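CGAS/DncV-like nucleotidyltransferase in E. coli homolog (Elizabethkingia meningoseptica ATCC 13253 = NBRC 12535, PDB 6E0O) synthesises cyclic dinucleotide second messengers from nucleoside triphosphates, probably as the signal-generating enzyme of a CBASS system that defends bacteria against phage. Local coordinates at residues I168-P171 against E172-Y175; N212-S215 against S216-E220. One frame throughout, in Å; residues are numbered along the deposited sequence. Where two conformers were deposited one is given.

Contact 1: residues I168-P171 against E172-Y175; sequences ISFP and EQHY. With nucleotides of chain B.
Phe170 and Gln173 meet where strand 166-169 runs into helix 171-184, with Phe170 as the N-cap residue and Pro171 opening the first turn. Gln173 folds its amide back over Phe170, because a chi2 of 91° bends the chain beyond CG. Its OE1 then rests on CB of Phe170, 3.4 Å away. The amide and the ring stand nearly upright to each other, their planes 79° apart, and NE2 approaches CD2 of Phe170 obliquely at 4.0 Å. That nitrogen donates to the carbonyl of Glu155 in strand 152-160, which fixes the end of the amide. The Phe170 ring extends off the turn to pack with Phe264 and Leu143.

Two backbone bonds close the turn: His174 N donates to Phe170 O at 3.0 Å and Tyr175 N to Pro171 O at 2.9 Å. The imidazole of His174 leaves the turn because CG is trans to N (chi1 -178°), while its CB stays 3.4 Å from Phe170 O. The ring meets that of Phe217 in the neighbouring helix, and NE2 is hydrogen-bonded to Glu220. Glu172 projects outward and forms a salt bridge with Arg51, probably a nucleotide-binding residue; Pro171 packs on Phe45 and Gln47.

On the strand side the polypeptide meets the second adenosine of the pppA[3'-5']pA ligand, nucleotide A2 of chain B. The main chain takes part in holding this base: Ile168 O accepts a hydrogen bond from the adenine N6 at 3.3 Å. Next to it, CB of Ser169 lies 3.1 Å from adenine N1, and its OG makes a weak hydrogen bond to the ligand.

Contact 2: residues N212-S215 against S216-E220; sequences NLVS and SFFIE
Val214 spreads its two methyl groups over different residues of the following helical turn. CG1 comes to the edge of the Phe218 ring, near its plane, and touches CD2 at 3.5 Å; CG2 meets CD1 of Ile219 at 3.8 Å. Both side chains cross the valine at about a right angle. This apolar part is buried, with Phe281 of helix 275-289 and Asn200 of helix 188-205 closing round it. Packed just as closely, Ser215 holds the helix end with two atoms. With chi1 at 67°, its OG is tucked over its own main chain and accepts from Phe218 N at 3.0 Å. Its carbonyl O receives Ile219 N, also at 3.0 Å, and is flanked by CG1 of Ile219 at 3.4 Å. The other end is looser: Asn212 is exposed and Leu213 partly so, and neither side chain reaches the helix, although Asn212 O is held by Arg273. Ser216, a probable GTP-binding residue, has its OG hydrogen-bonded to Lys197 NZ and to the bound ligand. The serine N-cap is accompanied by a hydrophobic staple, Val214 against Ile219, the pairing that often brackets the start of an alpha-helix.

In the fold
Neither contact spans a long loop: each closes the first turn of a helix, and the two follow in series, without nesting or crossing. Coming from the N-terminal nucleotidyltransferase sheet, the chain leaves edge strand 166-169 at contact 1 and enters helix 171-184. It then runs through helix 188-205 and a loop before contact 2 starts helix 216-224, which packs among helices 188-205 and 275-289. The centres lie about 15 Å apart, yet the two turns touch: His174 NE2 and Glu220 OE1 are probably hydrogen-bonded, at 2.9 Å. The exit from the sheet is thus tied to the helical part, with residues that probably bind nucleotide close by, Arg51 near contact 1 and Lys197 near contact 2.

Contact 1: residues I168-P171 against E172-Y175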
loop_
_atom_site.group_PDB
_atom_site.type_symbol
_atom_site.label_atom_id
_atom_site.label_comp_id
_atom_site.label_asym_id
_atom_site.label_seq_id
_atom_site.Cartn_x
_atom_site.Cartn_y
_atom_site.Cartn_z
ATOM N N ILE A 168 7.273 5.827 9.157
ATOM C CA ILE A 168 7.599 6.786 8.112
ATOM C C ILE A 168 7.209 6.184 6.770
ATOM O O ILE A 168 7.185 4.963 6.591
ATOM C CB ILE A 168 9.083 7.223 8.125
ATOM C CG1 ILE A 168 9.997 6.059 7.773
ATOM C CG2 ILE A 168 9.451 7.813 9.489
ATOM C CD1 ILE A 168 11.447 6.470 7.597
ATOM N N SER A 169 6.911 7.056 5.819
ATOM C CA SER A 169 6.469 6.607 4.511
ATOM C C SER A 169 6.793 7.700 3.505
ATOM O O SER A 169 6.883 8.878 3.851
ATOM C CB SER A 169 4.961 6.286 4.521
ATOM O OG SER A 169 4.579 5.590 3.354
ATOM N N PHE A 170 6.924 7.289 2.248
ATOM C CA PHE A 170 7.160 8.184 1.116
ATOM C C PHE A 170 6.121 7.860 0.056
ATOM O O PHE A 170 6.447 7.357 -1.028
ATOM C CB PHE A 170 8.602 8.066 0.612
ATOM C CG PHE A 170 9.599 8.463 1.656
ATOM C CD1 PHE A 170 10.074 7.533 2.555
ATOM C CD2 PHE A 170 9.994 9.778 1.790
ATOM C CE1 PHE A 170 10.958 7.897 3.551
ATOM C CE2 PHE A 170 10.879 10.156 2.788
ATOM C CZ PHE A 170 11.354 9.217 3.672
ATOM N N PRO A 171 4.842 8.133 0.349
ATOM C CA PRO A 171 3.770 7.698 -0.558
ATOM C C PRO A 171 3.826 8.338 -1.923
ATOM O O PRO A 171 3.375 7.720 -2.890
ATOM C CB PRO A 171 2.484 8.077 0.192
ATOM C CG PRO A 171 2.913 9.167 1.177
ATOM C CD PRO A 171 4.312 8.752 1.585
ATOM N N GLU A 172 4.315 9.573 -2.034
ATOM C CA GLU A 172 4.346 10.220 -3.340
ATOM C C GLU A 172 5.358 9.539 -4.251
ATOM O O GLU A 172 5.069 9.259 -5.417
ATOM C CB GLU A 172 4.660 11.710 -3.179
ATOM C CG GLU A 172 3.632 12.462 -2.356
ATOM C CD GLU A 172 2.240 12.382 -2.947
ATOM O OE1 GLU A 172 2.118 12.451 -4.182
ATOM O OE2 GLU A 172 1.259 12.256 -2.184
ATOM N N GLN A 173 6.560 9.289 -3.738
ATOM C CA GLN A 173 7.587 8.628 -4.528
ATOM C C GLN A 173 7.203 7.184 -4.841
ATOM O O GLN A 173 7.485 6.680 -5.935
ATOM C CB GLN A 173 8.908 8.698 -3.768
ATOM C CG GLN A 173 9.421 10.128 -3.520
ATOM C CD GLN A 173 8.967 10.788 -2.209
ATOM O OE1 GLN A 173 7.922 10.467 -1.648
ATOM N NE2 GLN A 173 9.769 11.728 -1.729
ATOM N N HIS A 174 6.575 6.502 -3.886
ATOM C CA HIS A 174 6.021 5.179 -4.135
ATOM C C HIS A 174 5.014 5.220 -5.278
ATOM O O HIS A 174 5.077 4.413 -6.218
ATOM C CB HIS A 174 5.345 4.703 -2.852
ATOM C CG HIS A 174 4.770 3.331 -2.938
ATOM N ND1 HIS A 174 5.389 2.236 -2.380
ATOM C CD2 HIS A 174 3.622 2.880 -3.490
ATOM C CE1 HIS A 174 4.655 1.160 -2.608
ATOM N NE2 HIS A 174 3.575 1.525 -3.276
ATOM N N TYR A 175 4.072 6.160 -5.205
ATOM C CA TYR A 175 3.061 6.294 -6.244
ATOM C C TYR A 175 3.720 6.524 -7.603
ATOM O O TYR A 175 3.430 5.829 -8.587
ATOM C CB TYR A 175 2.084 7.444 -5.919
ATOM C CG TYR A 175 1.263 7.753 -7.139
ATOM C CD1 TYR A 175 0.188 6.948 -7.487
ATOM C CD2 TYR A 175 1.608 8.795 -7.994
ATOM C CE1 TYR A 175 -0.532 7.172 -8.638
ATOM C CE2 TYR A 175 0.891 9.026 -9.157
ATOM C CZ TYR A 175 -0.178 8.210 -9.467
ATOM O OH TYR A 175 -0.904 8.404 -10.611
ATOM P P A B 2 -1.142 -2.072 8.802
ATOM O OP1 A B 2 0.032 -1.563 9.560
ATOM O OP2 A B 2 -2.100 -2.990 9.477
ATOM O "O5'" A B 2 -1.967 -0.810 8.285
ATOM C "C5'" A B 2 -2.850 -0.098 9.148
ATOM C "C4'" A B 2 -3.072 1.318 8.673
ATOM O "O4'" A B 2 -1.842 2.067 8.857
ATOM C "C3'" A B 2 -3.444 1.456 7.199
ATOM O "O3'" A B 2 -4.348 2.545 7.018
ATOM C "C2'" A B 2 -2.109 1.766 6.535
ATOM O "O2'" A B 2 -2.205 2.494 5.326
ATOM C "C1'" A B 2 -1.388 2.568 7.615
ATOM N N9 A B 2 0.064 2.402 7.569
ATOM C C8 A B 2 0.784 1.299 7.966
ATOM N N7 A B 2 2.076 1.422 7.805
ATOM C C5 A B 2 2.221 2.687 7.251
ATOM C C6 A B 2 3.349 3.418 6.833
ATOM N N6 A B 2 4.609 2.984 6.909
ATOM N N1 A B 2 3.121 4.646 6.344
ATOM C C2 A B 2 1.877 5.111 6.251
ATOM N N3 A B 2 0.736 4.523 6.609
ATOM C C4 A B 2 0.985 3.301 7.105
#

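Contact 2: residues N212-S215 against S216-E220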
loop_
_atom_site.group_PDB
_atom_site.type_symbol
_atom_site.label_atom_id
_atom_site.label_comp_id
_atom_site.label_asym_id
_atom_site.label_seq_id
_atom_site.Cartn_x
_atom_site.Cartn_y
_atom_site.Cartn_z
ATOM N N ASN A 212 -0.073 -12.257 7.901
ATOM C CA ASN A 212 0.968 -11.233 7.901
ATOM C C ASN A 212 2.306 -11.738 7.366
ATOM O O ASN A 212 3.330 -11.070 7.569
ATOM C CB ASN A 212 1.157 -10.628 9.298
ATOM C CG ASN A 212 1.598 -11.651 10.330
ATOM O OD1 ASN A 212 1.727 -12.842 10.040
ATOM N ND2 ASN A 212 1.841 -11.181 11.548
ATOM N N LEU A 213 2.339 -12.895 6.696
ATOM C CA LEU A 213 3.573 -13.327 6.047
ATOM C C LEU A 213 4.087 -12.240 5.113
ATOM O O LEU A 213 5.272 -11.889 5.131
ATOM C CB LEU A 213 3.352 -14.633 5.282
ATOM C CG LEU A 213 4.594 -15.153 4.550
ATOM C CD1 LEU A 213 5.707 -15.511 5.532
ATOM C CD2 LEU A 213 4.229 -16.358 3.678
ATOM N N VAL A 214 3.198 -11.691 4.288
ATOM C CA VAL A 214 3.531 -10.575 3.414
ATOM C C VAL A 214 2.373 -9.586 3.420
ATOM O O VAL A 214 1.209 -9.957 3.589
ATOM C CB VAL A 214 3.840 -11.022 1.962
ATOM C CG1 VAL A 214 5.009 -11.995 1.936
ATOM C CG2 VAL A 214 2.596 -11.609 1.312
ATOM N N SER A 215 2.705 -8.321 3.251
ATOM C CA SER A 215 1.723 -7.258 3.129
ATOM C C SER A 215 1.634 -6.842 1.667
ATOM O O SER A 215 2.482 -7.190 0.840
ATOM C CB SER A 215 2.176 -6.051 3.951
ATOM O OG SER A 215 3.341 -5.504 3.348
ATOM N N SER A 216 0.604 -6.058 1.353
ATOM C CA SER A 216 0.489 -5.488 0.014
ATOM C C SER A 216 1.721 -4.669 -0.337
ATOM O O SER A 216 2.248 -4.768 -1.448
ATOM C CB SER A 216 -0.758 -4.606 -0.092
ATOM O OG SER A 216 -0.748 -3.877 -1.317
ATOM N N PHE A 217 2.199 -3.855 0.607
ATOM C CA PHE A 217 3.395 -3.059 0.369
ATOM C C PHE A 217 4.571 -3.953 0.003
ATOM O O PHE A 217 5.333 -3.654 -0.924
ATOM C CB PHE A 217 3.713 -2.238 1.621
ATOM C CG PHE A 217 4.966 -1.422 1.511
ATOM C CD1 PHE A 217 4.955 -0.203 0.854
ATOM C CD2 PHE A 217 6.154 -1.869 2.062
ATOM C CE1 PHE A 217 6.100 0.548 0.750
ATOM C CE2 PHE A 217 7.307 -1.116 1.951
ATOM C CZ PHE A 217 7.276 0.091 1.297
ATOM N N PHE A 218 4.752 -5.040 0.748
ATOM C CA PHE A 218 5.869 -5.942 0.502
ATOM C C PHE A 218 5.767 -6.549 -0.889
ATOM O O PHE A 218 6.752 -6.583 -1.634
ATOM C CB PHE A 218 5.859 -7.003 1.598
ATOM C CG PHE A 218 7.110 -7.824 1.709
ATOM C CD1 PHE A 218 8.333 -7.244 1.968
ATOM C CD2 PHE A 218 7.040 -9.200 1.635
ATOM C CE1 PHE A 218 9.463 -8.015 2.113
ATOM C CE2 PHE A 218 8.168 -9.967 1.777
ATOM C CZ PHE A 218 9.376 -9.370 2.040
ATOM N N ILE A 219 4.572 -7.012 -1.269
ATOM C CA ILE A 219 4.380 -7.570 -2.607
ATOM C C ILE A 219 4.725 -6.529 -3.668
ATOM O O ILE A 219 5.434 -6.813 -4.642
ATOM C CB ILE A 219 2.942 -8.101 -2.768
ATOM C CG1 ILE A 219 2.710 -9.294 -1.839
ATOM C CG2 ILE A 219 2.654 -8.457 -4.229
ATOM C CD1 ILE A 219 1.277 -9.798 -1.818
ATOM N N GLU A 220 4.220 -5.302 -3.493
ATOM C CA GLU A 220 4.489 -4.250 -4.466
ATOM C C GLU A 220 5.980 -4.021 -4.633
ATOM O O GLU A 220 6.468 -3.864 -5.762
ATOM C CB GLU A 220 3.801 -2.956 -4.046
ATOM C CG GLU A 220 2.300 -3.010 -4.236
ATOM C CD GLU A 220 1.589 -1.760 -3.798
ATOM O OE1 GLU A 220 1.972 -0.645 -4.207
ATOM O OE2 GLU A 220 0.626 -1.913 -3.032
#